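Local coordinates for mandelate racemase/muconate lactonizing protein (Thermobispora bispora, PDB 3VC5), which probably catalyses the magnesium-dependent dehydration of D-glucarate to 5-dehydro-4-deoxy-D-glucarate, as a member of the enolase superfamily, at residues 93-96 / 97-100; 383-387 / 388-392; 40-44 / 45-49. One frame throughout, in Å; residues are numbered along the deposited sequence.

Contact 1 (93-96 / 97-100); sequences YALH and RIYR
Ile98 N donates to Ala94 O, Tyr99 N to Leu95 O and Arg100 N to His96 O, three successive i to i+4 bonds that open helix 95-106, with Ala94 at its N-cap position. The first bond, 2.9 Å from Ile98 N to Ala94 O, has its donor nearly on the line of the carbonyl bond (C=O...N 161°). In the next two the donors are tilted from the carbonyl plane. Ahead of the helix, Ala94 is the centre of an inverse gamma turn, which Leu95 N closes with a weak bond to Tyr93 O.

Ala94 turns its methyl toward the helix, where CB lies 4.0 Å from Arg97 CB. Its carbonyl oxygen is also flanked by Ile98, whose CG1 comes to 3.3 Å of Ala94 O. Ile98 CG1 stands beside the backbone N and anti to the carbonyl carbon (chi1 -68°), an orientation that carries this branch back along the first turn; CD1 then ends 4.5 Å from Leu95 CD2, a loose apolar touch. Ile98 is buried, packed on Phe131 and Cys138 of helix 123-146. Tyr99 sets its ring edge-to-face with Phe131 and its OH on Asp128, while only its CB stays near the first turn, 3.4 Å from Leu95 O.

On another side of the helix, the second subunit packs Gly156 on His96 and Val158 on Arg100, and His96 NE2 makes weak hydrogen bonds to its Leu154 O and Ala356 O. The Arg100 chain bends at chi3 (-50°), folding the guanidinium back so that one face lies over His96 O, with NH1 3.9 Å from that oxygen.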
loop_
_atom_site.group_PDB
_atom_site.type_symbol
_atom_site.label_atom_id
_atom_site.label_comp_id
_atom_site.label_asym_id
_atom_site.label_seq_id
_atom_site.Cartn_x
_atom_site.Cartn_y
_atom_site.Cartn_z
ATOM N N TYR A 93 -18.222 0.259 1.206
ATOM C CA TYR A 93 -16.957 -0.156 1.830
ATOM C C TYR A 93 -16.348 -1.301 1.043
ATOM O O TYR A 93 -15.171 -1.637 1.247
ATOM C CB TYR A 93 -17.159 -0.611 3.291
ATOM C CG TYR A 93 -17.559 0.519 4.198
ATOM C CD1 TYR A 93 -16.604 1.260 4.880
ATOM C CD2 TYR A 93 -18.904 0.866 4.355
ATOM C CE1 TYR A 93 -16.975 2.336 5.723
ATOM C CE2 TYR A 93 -19.279 1.927 5.173
ATOM C CZ TYR A 93 -18.315 2.658 5.848
ATOM O OH TYR A 93 -18.706 3.705 6.665
ATOM N N ALA A 94 -17.139 -1.911 0.165
ATOM C CA ALA A 94 -16.672 -3.137 -0.530
ATOM C C ALA A 94 -15.877 -2.806 -1.786
ATOM O O ALA A 94 -16.271 -3.176 -2.902
ATOM C CB ALA A 94 -17.843 -4.039 -0.870
ATOM N N LEU A 95 -14.740 -2.126 -1.590
ATOM C CA LEU A 95 -13.957 -1.620 -2.706
ATOM C C LEU A 95 -13.355 -2.748 -3.526
ATOM O O LEU A 95 -13.279 -2.623 -4.744
ATOM C CB LEU A 95 -12.857 -0.681 -2.243
ATOM C CG LEU A 95 -13.339 0.637 -1.650
ATOM C CD1 LEU A 95 -12.128 1.504 -1.204
ATOM C CD2 LEU A 95 -14.234 1.372 -2.618
ATOM N N HIS A 96 -12.925 -3.833 -2.882
ATOM C CA HIS A 96 -12.398 -4.972 -3.643
ATOM C C HIS A 96 -13.477 -5.568 -4.542
ATOM O O HIS A 96 -13.222 -5.900 -5.700
ATOM C CB HIS A 96 -11.805 -6.061 -2.728
ATOM C CG HIS A 96 -10.627 -5.615 -1.915
ATOM N ND1 HIS A 96 -9.520 -4.999 -2.465
ATOM C CD2 HIS A 96 -10.386 -5.699 -0.582
ATOM C CE1 HIS A 96 -8.651 -4.720 -1.505
ATOM N NE2 HIS A 96 -9.152 -5.132 -0.353
ATOM N N ARG A 97 -14.690 -5.706 -4.009
ATOM C CA ARG A 97 -15.791 -6.246 -4.789
ATOM C C ARG A 97 -16.181 -5.308 -5.943
ATOM O O ARG A 97 -16.461 -5.754 -7.054
ATOM C CB ARG A 97 -16.983 -6.493 -3.871
ATOM C CG ARG A 97 -18.004 -7.429 -4.431
ATOM C CD ARG A 97 -18.980 -7.945 -3.336
ATOM N NE ARG A 97 -19.994 -8.806 -3.927
ATOM C CZ ARG A 97 -21.163 -9.096 -3.363
ATOM N NH1 ARG A 97 -21.474 -8.582 -2.186
ATOM N NH2 ARG A 97 -22.021 -9.896 -3.982
ATOM N N ILE A 98 -16.238 -4.007 -5.666
ATOM C CA ILE A 98 -16.523 -3.040 -6.721
ATOM C C ILE A 98 -15.438 -3.086 -7.810
ATOM O O ILE A 98 -15.730 -3.046 -9.013
ATOM C CB ILE A 98 -16.666 -1.603 -6.120
ATOM C CG1 ILE A 98 -17.929 -1.535 -5.261
ATOM C CG2 ILE A 98 -16.653 -0.521 -7.218
ATOM C CD1 ILE A 98 -17.991 -0.301 -4.358
ATOM N N TYR A 99 -14.185 -3.189 -7.393
ATOM C CA TYR A 99 -13.090 -3.365 -8.369
ATOM C C TYR A 99 -13.294 -4.597 -9.272
ATOM O O TYR A 99 -13.157 -4.503 -10.496
ATOM C CB TYR A 99 -11.736 -3.453 -7.660
ATOM C CG TYR A 99 -10.572 -3.339 -8.604
ATOM C CD1 TYR A 99 -9.991 -2.118 -8.860
ATOM C CD2 TYR A 99 -10.017 -4.478 -9.209
ATOM C CE1 TYR A 99 -8.925 -1.982 -9.720
ATOM C CE2 TYR A 99 -8.933 -4.363 -10.071
ATOM C CZ TYR A 99 -8.383 -3.116 -10.309
ATOM O OH TYR A 99 -7.310 -3.022 -11.175
ATOM N N ARG A 100 -13.652 -5.744 -8.681
ATOM C CA ARG A 100 -13.889 -6.966 -9.480
ATOM C C ARG A 100 -15.081 -6.785 -10.426
ATOM O O ARG A 100 -15.031 -7.241 -11.566
ATOM C CB ARG A 100 -14.109 -8.183 -8.574
ATOM C CG ARG A 100 -12.845 -8.645 -7.850
ATOM C CD ARG A 100 -13.005 -10.065 -7.277
ATOM N NE ARG A 100 -14.245 -10.190 -6.516
ATOM C CZ ARG A 100 -14.358 -9.963 -5.210
ATOM N NH1 ARG A 100 -13.302 -9.602 -4.487
ATOM N NH2 ARG A 100 -15.541 -10.096 -4.624
#

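Contact 2 (383-387 / 388-392); sequences RFVDG and AVPVP
Phe384 and Val389 pack beside a tight hairpin, a type I' beta turn from Val385 to Ala388 that leads into strand 388-390, which pairs antiparallel with strand 161-169 in the barrel domain. Val385 and Ala388 form a single antiparallel hydrogen-bonded pair: Val385 N to Ala388 O is nearly straight (2.8 Å, 175° at the hydrogen), whereas Ala388 N reaches Val385 O from above the carbonyl plane. Gly387 has a positive phi, which favours glycine.

From CB, the Val389 side chain divides. CB itself is 3.9 Å from Arg383 O, and CG1 stays at 3.8 Å from Arg383 O. CG2, anti to the carbonyl carbon, enters over one face of the Phe384 ring, 3.5 Å from the centroid and 17° off the normal, a CH-pi contact whose shortest approach is 3.4 Å to CE1. Tyr203 meets the same ring edge-to-face. An alanine in place of Phe384 would probably leave Val389 CG2 without its aromatic face and open a gap beside Tyr203.

Pro390 CG lies loosely over one face of the Arg383 guanidinium. Arg383 O has no hydrogen-bond partner, yet Pro390 CD lies 3.2 Å from it.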
loop_
_atom_site.group_PDB
_atom_site.type_symbol
_atom_site.label_atom_id
_atom_site.label_comp_id
_atom_site.label_asym_id
_atom_site.label_seq_id
_atom_site.Cartn_x
_atom_site.Cartn_y
_atom_site.Cartn_z
ATOM N N ARG A 383 -9.368 26.549 -2.112
ATOM C CA ARG A 383 -8.719 27.819 -2.434
ATOM C C ARG A 383 -7.228 27.585 -2.420
ATOM O O ARG A 383 -6.748 26.641 -1.777
ATOM C CB ARG A 383 -9.102 28.889 -1.416
ATOM C CG ARG A 383 -8.972 28.421 0.004
ATOM C CD ARG A 383 -9.787 29.285 0.965
ATOM N NE ARG A 383 -9.639 28.783 2.328
ATOM C CZ ARG A 383 -8.782 29.279 3.213
ATOM N NH1 ARG A 383 -8.012 30.311 2.890
ATOM N NH2 ARG A 383 -8.707 28.753 4.427
ATOM N N PHE A 384 -6.493 28.405 -3.161
ATOM C CA PHE A 384 -5.034 28.384 -3.105
ATOM C C PHE A 384 -4.549 29.517 -2.215
ATOM O O PHE A 384 -4.919 30.688 -2.420
ATOM C CB PHE A 384 -4.424 28.508 -4.500
ATOM C CG PHE A 384 -4.649 27.297 -5.358
ATOM C CD1 PHE A 384 -3.636 26.384 -5.566
ATOM C CD2 PHE A 384 -5.897 27.048 -5.906
ATOM C CE1 PHE A 384 -3.849 25.251 -6.344
ATOM C CE2 PHE A 384 -6.130 25.946 -6.705
ATOM C CZ PHE A 384 -5.110 25.016 -6.904
ATOM N N VAL A 385 -3.715 29.169 -1.243
ATOM C CA VAL A 385 -3.137 30.133 -0.318
ATOM C C VAL A 385 -1.631 29.912 -0.360
ATOM O O VAL A 385 -1.144 28.825 0.000
ATOM C CB VAL A 385 -3.630 29.901 1.122
ATOM C CG1 VAL A 385 -2.915 30.852 2.100
ATOM C CG2 VAL A 385 -5.172 30.049 1.215
ATOM N N ASP A 386 -0.898 30.903 -0.851
ATOM C CA ASP A 386 0.551 30.776 -0.956
ATOM C C ASP A 386 0.935 29.507 -1.731
ATOM O O ASP A 386 1.872 28.790 -1.338
ATOM C CB ASP A 386 1.181 30.742 0.440
ATOM C CG ASP A 386 0.877 31.994 1.245
ATOM O OD1 ASP A 386 0.809 33.090 0.639
ATOM O OD2 ASP A 386 0.707 31.878 2.485
ATOM N N GLY A 387 0.208 29.240 -2.818
ATOM C CA GLY A 387 0.534 28.146 -3.735
ATOM C C GLY A 387 0.045 26.772 -3.329
ATOM O O GLY A 387 0.279 25.782 -4.052
ATOM N N ALA A 388 -0.635 26.684 -2.191
ATOM C CA ALA A 388 -1.049 25.394 -1.643
ATOM C C ALA A 388 -2.559 25.368 -1.372
ATOM O O ALA A 388 -3.166 26.392 -1.056
ATOM C CB ALA A 388 -0.285 25.105 -0.363
ATOM N N VAL A 389 -3.152 24.193 -1.469
ATOM C CA VAL A 389 -4.576 24.026 -1.160
ATOM C C VAL A 389 -4.725 23.434 0.237
ATOM O O VAL A 389 -4.306 22.297 0.503
ATOM C CB VAL A 389 -5.259 23.105 -2.184
ATOM C CG1 VAL A 389 -6.738 22.854 -1.794
ATOM C CG2 VAL A 389 -5.147 23.690 -3.590
ATOM N N PRO A 390 -5.296 24.209 1.160
ATOM C CA PRO A 390 -5.548 23.626 2.464
ATOM C C PRO A 390 -6.531 22.442 2.368
ATOM O O PRO A 390 -7.490 22.482 1.584
ATOM C CB PRO A 390 -6.158 24.805 3.260
ATOM C CG PRO A 390 -5.709 26.060 2.541
ATOM C CD PRO A 390 -5.707 25.633 1.078
ATOM N N VAL A 391 -6.271 21.376 3.124
ATOM C CA VAL A 391 -7.202 20.245 3.133
ATOM C C VAL A 391 -8.594 20.713 3.545
ATOM O O VAL A 391 -8.748 21.356 4.595
ATOM C CB VAL A 391 -6.778 19.128 4.097
ATOM C CG1 VAL A 391 -7.821 17.980 4.054
ATOM C CG2 VAL A 391 -5.387 18.631 3.760
ATOM N N PRO A 392 -9.618 20.396 2.740
ATOM C CA PRO A 392 -10.962 20.877 3.110
ATOM C C PRO A 392 -11.366 20.360 4.486
ATOM O O PRO A 392 -10.908 19.293 4.910
ATOM C CB PRO A 392 -11.861 20.283 2.027
ATOM C CG PRO A 392 -10.950 20.130 0.834
ATOM C CD PRO A 392 -9.579 19.811 1.393
HETATM O O HOH W 1 -9.059 24.549 0.601
#

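Contact 3 (40-44 / 45-49); sequences LLNAA and GVHQP. With PO4 (phosphate ion), chain B.
This is a short beta hairpin, strands 41-42 and 45-46 joined by a type I turn from Asn42 to Gly45, buried in the N-terminal domain beside the active site. Leu41 and Val46 are a non-hydrogen-bonded pair; Asn42 and Gly45 are the hydrogen-bonded one, linked through both backbone N-H groups. His47 N donates to Leu40 O at 2.8 Å. At Gly45 the backbone angles would jam any CB against Ala44 O, which calls for glycine.

Leu41 CD2 meets Val46 CB at 3.7 Å on the face turned to Met427 and Tyr426 of helix 423-430. Leu40 CB lies over the centre of the His47 ring, 4.0 Å from its centroid and 13° off the normal, a CH-pi contact. The phosphate is gripped at the ring edge: His47 NE2 gives O1 a nearly straight bond of 2.9 Å (174°). Asn42 ND2 donates to that oxygen at 2.8 Å. Asn42 CG stands between the backbone N and carbonyl carbon (chi1 62°), which puts OD1 near the turn, where Ala44 N bonds it weakly, and ND2 toward the ion.

Asp37 accepts from His47 ND1, fixing the ring's rotation. Lys211, the predicted proton acceptor, is also hydrogen-bonded to the phosphate, as are His367 and Arg421, an arrangement suited to an anion and consistent with a site for the acid-sugar substrate, although the phosphate itself probably came from the crystallisation liquor.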
loop_
_atom_site.group_PDB
_atom_site.type_symbol
_atom_site.label_atom_id
_atom_site.label_comp_id
_atom_site.label_asym_id
_atom_site.label_seq_id
_atom_site.Cartn_x
_atom_site.Cartn_y
_atom_site.Cartn_z
ATOM N N LEU A 40 -3.256 25.508 -25.231
ATOM C CA LEU A 40 -2.025 25.096 -24.591
ATOM C C LEU A 40 -1.281 24.101 -25.503
ATOM O O LEU A 40 -1.836 23.085 -25.930
ATOM C CB LEU A 40 -2.354 24.460 -23.240
ATOM C CG LEU A 40 -3.235 25.287 -22.310
ATOM C CD1 LEU A 40 -3.499 24.530 -20.968
ATOM C CD2 LEU A 40 -2.671 26.669 -22.052
ATOM N N LEU A 41 -0.036 24.434 -25.844
ATOM C CA LEU A 41 0.751 23.629 -26.763
ATOM C C LEU A 41 1.487 22.519 -26.015
ATOM O O LEU A 41 1.884 22.674 -24.861
ATOM C CB LEU A 41 1.761 24.538 -27.485
ATOM C CG LEU A 41 1.123 25.613 -28.371
ATOM C CD1 LEU A 41 2.120 26.715 -28.668
ATOM C CD2 LEU A 41 0.695 24.973 -29.682
ATOM N N ASN A 42 1.695 21.389 -26.679
ATOM C CA ASN A 42 2.441 20.313 -26.054
ATOM C C ASN A 42 3.053 19.448 -27.172
ATOM O O ASN A 42 2.915 19.773 -28.364
ATOM C CB ASN A 42 1.529 19.503 -25.096
ATOM C CG ASN A 42 0.383 18.834 -25.821
ATOM O OD1 ASN A 42 0.452 18.613 -27.041
ATOM N ND2 ASN A 42 -0.677 18.501 -25.086
ATOM N N ALA A 43 3.748 18.374 -26.808
ATOM C CA ALA A 43 4.368 17.514 -27.810
ATOM C C ALA A 43 3.371 16.918 -28.816
ATOM O O ALA A 43 3.745 16.581 -29.946
ATOM C CB ALA A 43 5.148 16.390 -27.134
ATOM N N ALA A 44 2.128 16.715 -28.380
ATOM C CA ALA A 44 1.090 16.095 -29.212
ATOM C C ALA A 44 0.280 17.077 -30.072
ATOM O O ALA A 44 -0.608 16.669 -30.803
ATOM C CB ALA A 44 0.140 15.239 -28.326
ATOM N N GLY A 45 0.549 18.373 -29.953
ATOM C CA GLY A 45 -0.143 19.373 -30.764
ATOM C C GLY A 45 -0.563 20.545 -29.905
ATOM O O GLY A 45 0.274 21.277 -29.343
ATOM N N VAL A 46 -1.870 20.692 -29.749
ATOM C CA VAL A 46 -2.409 21.812 -28.961
ATOM C C VAL A 46 -3.734 21.385 -28.362
ATOM O O VAL A 46 -4.493 20.656 -29.011
ATOM C CB VAL A 46 -2.531 23.082 -29.840
ATOM C CG1 VAL A 46 -3.414 22.813 -31.056
ATOM C CG2 VAL A 46 -3.051 24.309 -29.033
ATOM N N HIS A 47 -4.024 21.819 -27.129
ATOM C CA HIS A 47 -5.315 21.499 -26.514
ATOM C C HIS A 47 -6.470 22.081 -27.328
ATOM O O HIS A 47 -6.368 23.195 -27.850
ATOM C CB HIS A 47 -5.397 22.121 -25.117
ATOM C CG HIS A 47 -4.599 21.404 -24.074
ATOM N ND1 HIS A 47 -4.969 21.387 -22.747
ATOM C CD2 HIS A 47 -3.442 20.695 -24.157
ATOM C CE1 HIS A 47 -4.081 20.686 -22.053
ATOM N NE2 HIS A 47 -3.152 20.243 -22.890
ATOM N N GLN A 48 -7.571 21.324 -27.410
ATOM C CA GLN A 48 -8.763 21.764 -28.115
ATOM C C GLN A 48 -9.535 22.794 -27.280
ATOM O O GLN A 48 -9.293 22.940 -26.088
ATOM C CB GLN A 48 -9.649 20.575 -28.468
ATOM C CG GLN A 48 -9.070 19.703 -29.588
ATOM C CD GLN A 48 -9.635 18.305 -29.566
ATOM O OE1 GLN A 48 -9.405 17.545 -28.614
ATOM N NE2 GLN A 48 -10.380 17.951 -30.608
ATOM N N PRO A 49 -10.489 23.489 -27.907
ATOM C CA PRO A 49 -11.171 24.559 -27.161
ATOM C C PRO A 49 -12.083 24.066 -26.022
ATOM O O PRO A 49 -12.463 24.856 -25.130
ATOM C CB PRO A 49 -12.026 25.271 -28.236
ATOM C CG PRO A 49 -11.577 24.762 -29.539
ATOM C CD PRO A 49 -10.829 23.464 -29.341
HETATM P P PO4 B . -1.393 17.828 -21.014
HETATM O O1 PO4 B . -0.987 18.488 -22.275
HETATM O O2 PO4 B . -2.386 18.774 -20.373
HETATM O O3 PO4 B . -2.047 16.535 -21.269
HETATM O O4 PO4 B . -0.215 17.642 -20.203
#

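Overall arrangement
Contact 3 is wholly buried, contact 2 partly so, and contact 1 lies at the surface, where the second subunit packs. No two touch: the nearest atoms of contacts 2 and 3 are about 14 Å apart. For contacts 1 and 3 the nearest atoms are about 26 Å apart. Contacts 1 and 3 belong to the N-terminal domain, on opposite sides of the chain's centre; contact 2 belongs to the C-terminal one. Both 383-392 and 40-49 are tight beta turns with a CH-pi contact, yet only the latter turns polar groups onto a bound anion. Contact 1 instead relies on helical backbone bonds, with its side chains divided between helix 123-146 and the neighbouring subunit.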